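Local coordinates for protein peroxisomal acyl-coenzyme A oxidase 1 (PDB 1W07) that catalyses the FAD-dependent oxidation of long- and medium-chain acyl-CoAs to 2-trans-enoyl-CoAs in the peroxisome, passing the electrons to oxygen to give hydrogen peroxide, at residues B[226-229]-B[234-237]; B[286-291]-B[421-426]; B[386-391]-B[415-420]. The protein carries 1 engineered substitution. All blocks are in the same frame, centred on the assembly; numbering follows the deposited sequence.

Interaction 1 (B[226-229]-B[234-237]); sequences GTKM and YNSM
Asn-235 and Lys-228 hold the two sides of this loop together. Asn-235 bonds the backbone of Lys-228 with its carboxamide, and Lys-228 reaches the backbone of Tyr-234 with its ammonium group. The carboxamide of Asn-235 lies against the peptide groups of Lys-228 and pairs with both. Lys-228 N gives a nearly straight bond to Asn-235 OD1 (2.7 Å, 176° at the hydrogen), in the carbonyl plane and on a lone pair. Asn-235 ND2 returns a bond to Lys-228 O (3.0 Å). That acceptor lies close to the amide plane of Asn-235, but ND2 itself sits well above the carbonyl plane of Lys-228. Two bonds at opposite ends of one amide fix its flip. Thr-227 CG2 adds a van der Waals contact to Asn-235 OD1 at 3.5 Å.

The Lys-228 chain runs the other way past Asn-235. It leaves with CG anti to the carbonyl carbon (chi1 -69°) and bends at chi2 and chi3, which brings NZ to the backbone carbonyl of Tyr-234. There NZ bonds Tyr-234 O (2.9 Å). Met-237 N reaches the same oxygen from the opposite face, so this carbonyl has two donors. Asn-239 OD1 also bonds NZ. A water donates to Met-229 O and accepts a weak bond from Tyr-234 N.

The loop links strands 220-224 and 240-244 of the acyl-CoA dehydrogenase middle domain. Helix 58-78 packs on Asn-235, and Asp-636 of the second subunit bonds Thr-227 OG1. Met-229 and Tyr-234 touch helix 410-417, while Met-237 touches helix 98-113.

Interaction 2 (B[286-291]-B[421-426]); sequences QTIVAD and CTYEGD. With FAD (flavin-adenine dinucleotide), chain I.
Ile-288, on helix 278-309, meets the FAD-binding loop 421-426 through its CD1 methyl. The loop belongs to the helical C-alpha1 domain of the acyl-CoA oxidase fold and makes a type II beta turn from Thr-422 to Gly-425. Cys-421 enters it from a 3-10 turn. Thr-422 OG1 hydrogen-bonds the ribityl hydroxyl O4' of FAD (2.8 Å). With CG between the backbone N and the carbonyl carbon (chi1 65°), the Tyr-423 ring is brought edge-on to Ile-288, whose CD1 meets Tyr-423 CE1 (3.5 Å). Glu-424, the inferred catalytic proton acceptor, has positive phi, as the third position of this turn requires. Its CG also rests on Ile-288 CD1 (3.5 Å), so one methyl bears on two neighbouring side chains. Its backbone N gives a weak bond to FAD O2' (3.5 Å). At Gly-425 a side chain would collide with the carbonyl O of the residue before. Asp-426 N-caps helix 427-443, its OD1 accepting from the backbone N of Val-428 and Val-429. An alanine here would take away that cap and would probably leave the adenosine ribose hydroxyl of FAD without its acceptor. That hydroxyl, FAD O2B, donates to Asp-426 OD1 at 2.7 Å.

Interaction 3 (B[386-391]-B[415-420]); sequences TATADG and AVYVPA
Tyr-417 lays one face of its ring against the helix that carries Thr-388 and Ala-389. These three residues make up most of the contact. The tyrosine has CG anti to its backbone N (chi1 -175°), which sends the ring across to helix 370-398. Thr-388 meets it at about a right angle. Its CG2 methyl sits over the face, 3.8 Å from the centroid of the Tyr-417 ring and 23° off the normal, a CH-pi contact. The methyl is displaced toward the rim, and Tyr-417 CZ is its nearest atom at 3.5 Å. The threonine OG1 points back along its own helix and bonds Thr-384 O, which leaves the methyl to meet the ring.

The opposite face of the ring takes Ala-420 CB, 3.6 Å above the plane, so the phenol is clasped between a methyl of the partner helix and one of its own segment. Ala-389 continues the packing one residue on. Its CB lies 4.0 Å from Tyr-417 CD2 and 4.4 Å from Val-418 CG1. A small side chain here suits the close approach of the backbones, with Ala-389 CA and Val-418 CA 5.7 Å apart. Ala-292 and Ala-295 of helix 278-309 also touch Tyr-417, and Tyr-404 of the second subunit packs on Val-418 and Pro-419.

This is apolar packing of helix 370-398 against helix 410-417 and the 3-10 turn that follows, within the C-alpha1 domain of the acyl-CoA oxidase fold. It lies beside the flavin site, where Pro-419 touches FAD.

How the interactions relate
Interactions 1 and 3 are buried contacts; interaction 2 is partly buried, with its loop facing the cofactor. Chemistry follows place. The loop contact of interaction 1 is polar, built from side chain to backbone bonds. Interactions 2 and 3 are apolar across their segments, although Thr-422, Glu-424 and Asp-426 of loop 421-426 hydrogen-bond FAD, the second of them weakly. Those two interactions share the C-alpha1 domain and adjoin: segment 415-420 runs straight into 421-426, and Cys-421 SG packs on Ala-389 CB. Interaction 1 comes from the middle domain and meets interaction 3 through Met-229 and Tyr-234, with Tyr-234 CE1 3.3 Å from Val-416 O. All three touch the second subunit.

Interaction 1 (B[226-229]-B[234-237])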
loop_
_atom_site.group_PDB
_atom_site.type_symbol
_atom_site.label_atom_id
_atom_site.label_comp_id
_atom_site.label_asym_id
_atom_site.label_seq_id
_atom_site.Cartn_x
_atom_site.Cartn_y
_atom_site.Cartn_z
ATOM N N GLY B 226 2.755 21.633 1.977
ATOM C CA GLY B 226 1.962 20.923 2.964
ATOM C C GLY B 226 2.457 19.554 3.397
ATOM O O GLY B 226 3.408 19.004 2.844
ATOM N N THR B 227 1.785 19.002 4.404
ATOM C CA THR B 227 2.137 17.710 4.964
ATOM C C THR B 227 1.832 16.575 3.999
ATOM O O THR B 227 0.800 16.560 3.324
ATOM C CB THR B 227 1.408 17.475 6.314
ATOM O OG1 THR B 227 1.809 18.489 7.235
ATOM C CG2 THR B 227 1.766 16.109 6.899
ATOM N N LYS B 228 2.739 15.610 3.943
ATOM C CA LYS B 228 2.602 14.482 3.041
ATOM C C LYS B 228 2.352 13.167 3.769
ATOM O O LYS B 228 2.469 13.066 4.986
ATOM C CB LYS B 228 3.869 14.373 2.183
ATOM C CG LYS B 228 4.015 15.529 1.170
ATOM C CD LYS B 228 5.448 16.040 1.014
ATOM C CE LYS B 228 5.979 16.613 2.314
ATOM N NZ LYS B 228 7.288 17.281 2.104
ATOM N N MET B 229 1.999 12.159 2.994
ATOM C CA MET B 229 1.731 10.826 3.494
ATOM C C MET B 229 2.788 10.287 4.464
ATOM O O MET B 229 3.987 10.305 4.179
ATOM C CB MET B 229 1.612 9.897 2.284
ATOM C CG MET B 229 1.534 8.425 2.596
ATOM S SD MET B 229 1.333 7.440 1.096
ATOM C CE MET B 229 1.384 5.799 1.830
ATOM N N TYR B 234 8.870 11.847 4.034
ATOM C CA TYR B 234 9.237 13.004 3.226
ATOM C C TYR B 234 8.853 14.329 3.875
ATOM O O TYR B 234 9.066 15.391 3.290
ATOM C CB TYR B 234 8.579 12.920 1.841
ATOM C CG TYR B 234 9.524 12.578 0.710
ATOM C CD1 TYR B 234 9.891 11.254 0.451
ATOM C CD2 TYR B 234 10.056 13.582 -0.104
ATOM C CE1 TYR B 234 10.765 10.943 -0.592
ATOM C CE2 TYR B 234 10.932 13.278 -1.147
ATOM C CZ TYR B 234 11.279 11.952 -1.383
ATOM O OH TYR B 234 12.126 11.632 -2.416
ATOM N N ASN B 235 8.302 14.285 5.082
ATOM C CA ASN B 235 7.904 15.525 5.720
ATOM C C ASN B 235 9.080 16.348 6.236
ATOM O O ASN B 235 8.906 17.481 6.688
ATOM C CB ASN B 235 6.867 15.245 6.792
ATOM C CG ASN B 235 5.509 14.949 6.183
ATOM O OD1 ASN B 235 4.950 15.781 5.468
ATOM N ND2 ASN B 235 4.983 13.761 6.443
ATOM N N SER B 236 10.281 15.786 6.133
ATOM C CA SER B 236 11.493 16.491 6.528
ATOM C C SER B 236 11.935 17.301 5.304
ATOM O O SER B 236 12.794 18.183 5.405
ATOM C CB SER B 236 12.591 15.500 6.901
ATOM O OG SER B 236 12.767 14.538 5.880
ATOM N N MET B 237 11.347 16.982 4.151
ATOM C CA MET B 237 11.657 17.658 2.895
ATOM C C MET B 237 10.721 18.840 2.722
ATOM O O MET B 237 9.515 18.732 2.959
ATOM C CB MET B 237 11.479 16.698 1.709
ATOM C CG MET B 237 11.731 17.296 0.306
ATOM S SD MET B 237 13.500 17.554 -0.063
ATOM C CE MET B 237 14.064 15.875 -0.436
HETATM O O HOH W 1 6.123 12.051 3.484
#

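Interaction 2 (B[286-291]-B[421-426])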
loop_
_atom_site.group_PDB
_atom_site.type_symbol
_atom_site.label_atom_id
_atom_site.label_comp_id
_atom_site.label_asym_id
_atom_site.label_seq_id
_atom_site.Cartn_x
_atom_site.Cartn_y
_atom_site.Cartn_z
ATOM N N GLN B 286 18.649 5.354 -13.463
ATOM C CA GLN B 286 19.506 4.249 -13.056
ATOM C C GLN B 286 19.621 4.260 -11.539
ATOM O O GLN B 286 19.615 3.205 -10.899
ATOM C CB GLN B 286 20.896 4.399 -13.705
ATOM C CG GLN B 286 21.868 3.254 -13.439
ATOM C CD GLN B 286 22.419 3.259 -12.022
ATOM O OE1 GLN B 286 22.785 4.306 -11.491
ATOM N NE2 GLN B 286 22.503 2.081 -11.412
ATOM N N THR B 287 19.720 5.460 -10.970
ATOM C CA THR B 287 19.824 5.607 -9.522
ATOM C C THR B 287 18.508 5.159 -8.879
ATOM O O THR B 287 18.514 4.555 -7.808
ATOM C CB THR B 287 20.129 7.071 -9.110
ATOM O OG1 THR B 287 18.994 7.905 -9.378
ATOM C CG2 THR B 287 21.325 7.603 -9.889
ATOM N N ILE B 288 17.386 5.446 -9.539
ATOM C CA ILE B 288 16.070 5.046 -9.035
ATOM C C ILE B 288 15.973 3.511 -8.991
ATOM O O ILE B 288 15.550 2.927 -7.998
ATOM C CB ILE B 288 14.944 5.637 -9.933
ATOM C CG1 ILE B 288 14.916 7.162 -9.791
ATOM C CG2 ILE B 288 13.584 5.055 -9.566
ATOM C CD1 ILE B 288 13.994 7.834 -10.769
ATOM N N VAL B 289 16.380 2.854 -10.065
ATOM C CA VAL B 289 16.342 1.403 -10.102
ATOM C C VAL B 289 17.232 0.862 -8.984
ATOM O O VAL B 289 16.851 -0.048 -8.245
ATOM C CB VAL B 289 16.837 0.859 -11.457
ATOM C CG1 VAL B 289 16.806 -0.636 -11.438
ATOM C CG2 VAL B 289 15.959 1.390 -12.587
ATOM N N ALA B 290 18.421 1.434 -8.846
ATOM C CA ALA B 290 19.341 0.997 -7.804
ATOM C C ALA B 290 18.709 1.213 -6.435
ATOM O O ALA B 290 18.876 0.398 -5.525
ATOM C CB ALA B 290 20.661 1.760 -7.912
ATOM N N ASP B 291 17.963 2.306 -6.294
ATOM C CA ASP B 291 17.295 2.629 -5.034
ATOM C C ASP B 291 16.220 1.596 -4.699
ATOM O O ASP B 291 15.971 1.308 -3.528
ATOM C CB ASP B 291 16.657 4.014 -5.126
ATOM C CG ASP B 291 17.314 5.008 -4.217
ATOM O OD1 ASP B 291 17.345 4.759 -2.987
ATOM O OD2 ASP B 291 17.810 6.041 -4.724
ATOM N N CYS B 421 7.151 5.961 -7.586
ATOM C CA CYS B 421 6.260 5.574 -8.667
ATOM C C CYS B 421 5.706 6.768 -9.432
ATOM O O CYS B 421 5.017 6.590 -10.436
ATOM C CB CYS B 421 5.106 4.736 -8.132
ATOM S SG CYS B 421 5.659 3.216 -7.345
ATOM N N THR B 422 5.995 7.981 -8.962
ATOM C CA THR B 422 5.482 9.155 -9.654
ATOM C C THR B 422 6.554 10.130 -10.124
ATOM O O THR B 422 6.465 10.666 -11.227
ATOM C CB THR B 422 4.441 9.920 -8.791
ATOM O OG1 THR B 422 3.894 11.004 -9.552
ATOM C CG2 THR B 422 5.093 10.466 -7.526
ATOM N N TYR B 423 7.569 10.372 -9.303
ATOM C CA TYR B 423 8.606 11.304 -9.722
ATOM C C TYR B 423 9.404 10.705 -10.863
ATOM O O TYR B 423 9.526 9.488 -10.970
ATOM C CB TYR B 423 9.511 11.722 -8.545
ATOM C CG TYR B 423 10.357 10.641 -7.918
ATOM C CD1 TYR B 423 11.268 9.903 -8.677
ATOM C CD2 TYR B 423 10.298 10.400 -6.543
ATOM C CE1 TYR B 423 12.098 8.955 -8.080
ATOM C CE2 TYR B 423 11.131 9.455 -5.939
ATOM C CZ TYR B 423 12.025 8.738 -6.714
ATOM O OH TYR B 423 12.843 7.794 -6.131
ATOM N N GLU B 424 9.939 11.579 -11.714
ATOM C CA GLU B 424 10.695 11.172 -12.894
ATOM C C GLU B 424 9.767 10.522 -13.912
ATOM O O GLU B 424 10.205 9.762 -14.774
ATOM C CB GLU B 424 11.824 10.206 -12.526
ATOM C CG GLU B 424 13.163 10.893 -12.346
ATOM C CD GLU B 424 13.576 11.664 -13.583
ATOM O OE1 GLU B 424 13.679 11.046 -14.666
ATOM O OE2 GLU B 424 13.800 12.890 -13.479
ATOM N N GLY B 425 8.479 10.828 -13.807
ATOM C CA GLY B 425 7.510 10.270 -14.732
ATOM C C GLY B 425 6.611 9.204 -14.134
ATOM O O GLY B 425 7.085 8.262 -13.491
ATOM N N ASP B 426 5.307 9.366 -14.341
ATOM C CA ASP B 426 4.299 8.423 -13.859
ATOM C C ASP B 426 4.597 7.037 -14.438
ATOM O O ASP B 426 4.841 6.890 -15.637
ATOM C CB ASP B 426 2.908 8.893 -14.292
ATOM C CG ASP B 426 1.820 7.900 -13.941
ATOM O OD1 ASP B 426 1.537 7.021 -14.780
ATOM O OD2 ASP B 426 1.252 7.996 -12.828
HETATM P PA FAD I . -0.143 12.619 -14.019
HETATM O O1A FAD I . 0.910 12.440 -15.041
HETATM O O2A FAD I . -1.064 13.768 -14.163
HETATM O O5B FAD I . -0.989 11.255 -13.922
HETATM C C5B FAD I . -2.145 11.161 -13.087
HETATM C C4B FAD I . -2.960 9.918 -13.459
HETATM O O4B FAD I . -3.298 10.026 -14.855
HETATM C C3B FAD I . -2.124 8.643 -13.308
HETATM O O3B FAD I . -2.988 7.526 -13.083
HETATM C C2B FAD I . -1.452 8.538 -14.675
HETATM O O2B FAD I . -1.176 7.170 -14.985
HETATM C C1B FAD I . -2.594 9.005 -15.582
HETATM N N9A FAD I . -2.075 9.523 -16.870
HETATM C C8A FAD I . -1.498 10.709 -17.067
HETATM N N7A FAD I . -1.154 10.831 -18.349
HETATM C C5A FAD I . -1.507 9.713 -18.974
HETATM C C6A FAD I . -1.416 9.277 -20.290
HETATM N N6A FAD I . -0.796 10.001 -21.216
HETATM N N1A FAD I . -1.943 8.022 -20.616
HETATM C C2A FAD I . -2.536 7.236 -19.623
HETATM N N3A FAD I . -2.593 7.680 -18.380
HETATM C C4A FAD I . -2.102 8.882 -18.034
HETATM N N1 FAD I . 9.040 17.829 -9.633
HETATM C C2 FAD I . 10.095 18.724 -9.853
HETATM O O2 FAD I . 10.107 19.423 -10.864
HETATM N N3 FAD I . 11.122 18.819 -8.902
HETATM C C4 FAD I . 11.088 18.032 -7.745
HETATM O O4 FAD I . 12.013 18.100 -6.934
HETATM C C4X FAD I . 10.023 17.163 -7.524
HETATM N N5 FAD I . 9.932 16.426 -6.334
HETATM C C5X FAD I . 8.858 15.565 -6.094
HETATM C C6 FAD I . 8.730 14.933 -4.861
HETATM C C7 FAD I . 7.605 14.168 -4.580
HETATM C C7M FAD I . 7.494 13.503 -3.209
HETATM C C8 FAD I . 6.599 14.027 -5.543
HETATM C C8M FAD I . 5.350 13.189 -5.261
HETATM C C9 FAD I . 6.738 14.651 -6.777
HETATM C C9A FAD I . 7.860 15.421 -7.066
HETATM N N10 FAD I . 7.979 16.115 -8.278
HETATM C C10 FAD I . 9.008 17.053 -8.466
HETATM C "C1'" FAD I . 6.959 15.966 -9.346
HETATM C "C2'" FAD I . 7.168 14.642 -10.088
HETATM O "O2'" FAD I . 8.512 14.559 -10.568
HETATM C "C3'" FAD I . 6.200 14.410 -11.252
HETATM O "O3'" FAD I . 6.317 15.482 -12.192
HETATM C "C4'" FAD I . 4.742 14.311 -10.798
HETATM O "O4'" FAD I . 4.634 13.677 -9.521
HETATM C "C5'" FAD I . 3.949 13.519 -11.837
HETATM O "O5'" FAD I . 2.630 13.254 -11.360
HETATM P P FAD I . 1.354 13.958 -12.034
HETATM O O1P FAD I . 0.606 14.623 -10.947
HETATM O O2P FAD I . 1.809 14.768 -13.186
HETATM O O3P FAD I . 0.527 12.685 -12.559
#

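Interaction 3 (B[386-391]-B[415-420])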
loop_
_atom_site.group_PDB
_atom_site.type_symbol
_atom_site.label_atom_id
_atom_site.label_comp_id
_atom_site.label_asym_id
_atom_site.label_seq_id
_atom_site.Cartn_x
_atom_site.Cartn_y
_atom_site.Cartn_z
ATOM N N THR B 386 7.307 0.001 -8.988
ATOM C CA THR B 386 5.979 -0.536 -8.733
ATOM C C THR B 386 6.133 -1.792 -7.881
ATOM O O THR B 386 5.497 -1.929 -6.831
ATOM C CB THR B 386 5.272 -0.871 -10.078
ATOM O OG1 THR B 386 5.026 0.354 -10.780
ATOM C CG2 THR B 386 3.952 -1.627 -9.847
ATOM N N ALA B 387 6.992 -2.712 -8.305
ATOM C CA ALA B 387 7.164 -3.961 -7.551
ATOM C C ALA B 387 7.666 -3.708 -6.138
ATOM O O ALA B 387 7.240 -4.386 -5.201
ATOM C CB ALA B 387 8.126 -4.902 -8.280
ATOM N N THR B 388 8.555 -2.728 -5.982
ATOM C CA THR B 388 9.138 -2.417 -4.672
ATOM C C THR B 388 8.124 -1.807 -3.718
ATOM O O THR B 388 8.035 -2.222 -2.557
ATOM C CB THR B 388 10.370 -1.494 -4.831
ATOM O OG1 THR B 388 11.360 -2.190 -5.597
ATOM C CG2 THR B 388 10.965 -1.104 -3.458
ATOM N N ALA B 389 7.369 -0.821 -4.201
ATOM C CA ALA B 389 6.355 -0.162 -3.388
ATOM C C ALA B 389 5.349 -1.193 -2.876
ATOM O O ALA B 389 5.048 -1.246 -1.684
ATOM C CB ALA B 389 5.643 0.913 -4.228
ATOM N N ASP B 390 4.828 -2.022 -3.774
ATOM C CA ASP B 390 3.874 -3.034 -3.342
ATOM C C ASP B 390 4.567 -4.018 -2.385
ATOM O O ASP B 390 3.980 -4.429 -1.387
ATOM C CB ASP B 390 3.310 -3.804 -4.538
ATOM C CG ASP B 390 2.443 -2.945 -5.450
ATOM O OD1 ASP B 390 1.915 -1.886 -5.015
ATOM O OD2 ASP B 390 2.276 -3.360 -6.611
ATOM N N GLY B 391 5.816 -4.383 -2.689
ATOM C CA GLY B 391 6.554 -5.320 -1.854
ATOM C C GLY B 391 6.773 -4.847 -0.427
ATOM O O GLY B 391 6.751 -5.650 0.525
ATOM N N ALA B 415 5.778 4.844 2.983
ATOM C CA ALA B 415 5.416 6.227 2.702
ATOM C C ALA B 415 6.579 6.996 2.068
ATOM O O ALA B 415 6.385 7.732 1.101
ATOM C CB ALA B 415 4.961 6.906 3.997
ATOM N N VAL B 416 7.792 6.820 2.581
ATOM C CA VAL B 416 8.920 7.552 2.024
ATOM C C VAL B 416 9.307 7.043 0.629
ATOM O O VAL B 416 9.806 7.810 -0.207
ATOM C CB VAL B 416 10.146 7.492 2.970
ATOM C CG1 VAL B 416 10.853 6.142 2.858
ATOM C CG2 VAL B 416 11.088 8.644 2.662
ATOM N N TYR B 417 9.050 5.760 0.363
ATOM C CA TYR B 417 9.398 5.172 -0.932
ATOM C C TYR B 417 8.422 5.426 -2.100
ATOM O O TYR B 417 8.872 5.660 -3.231
ATOM C CB TYR B 417 9.591 3.655 -0.814
ATOM C CG TYR B 417 10.065 3.054 -2.122
ATOM C CD1 TYR B 417 11.403 3.184 -2.518
ATOM C CD2 TYR B 417 9.165 2.477 -3.025
ATOM C CE1 TYR B 417 11.824 2.771 -3.768
ATOM C CE2 TYR B 417 9.586 2.061 -4.295
ATOM C CZ TYR B 417 10.917 2.214 -4.653
ATOM O OH TYR B 417 11.368 1.790 -5.885
ATOM N N VAL B 418 7.109 5.373 -1.831
ATOM C CA VAL B 418 6.072 5.529 -2.857
ATOM C C VAL B 418 6.205 6.631 -3.888
ATOM O O VAL B 418 5.735 6.480 -5.022
ATOM C CB VAL B 418 4.633 5.643 -2.268
ATOM C CG1 VAL B 418 4.142 4.279 -1.893
ATOM C CG2 VAL B 418 4.595 6.576 -1.087
ATOM N N PRO B 419 6.809 7.749 -3.517
ATOM C CA PRO B 419 6.943 8.814 -4.525
ATOM C C PRO B 419 7.723 8.295 -5.750
ATOM O O PRO B 419 7.629 8.863 -6.845
ATOM C CB PRO B 419 7.715 9.886 -3.781
ATOM C CG PRO B 419 7.244 9.729 -2.384
ATOM C CD PRO B 419 7.248 8.239 -2.197
ATOM N N ALA B 420 8.498 7.235 -5.559
ATOM C CA ALA B 420 9.296 6.651 -6.639
ATOM C C ALA B 420 8.424 6.244 -7.836
ATOM O O ALA B 420 8.902 6.187 -8.970
ATOM C CB ALA B 420 10.077 5.440 -6.125
#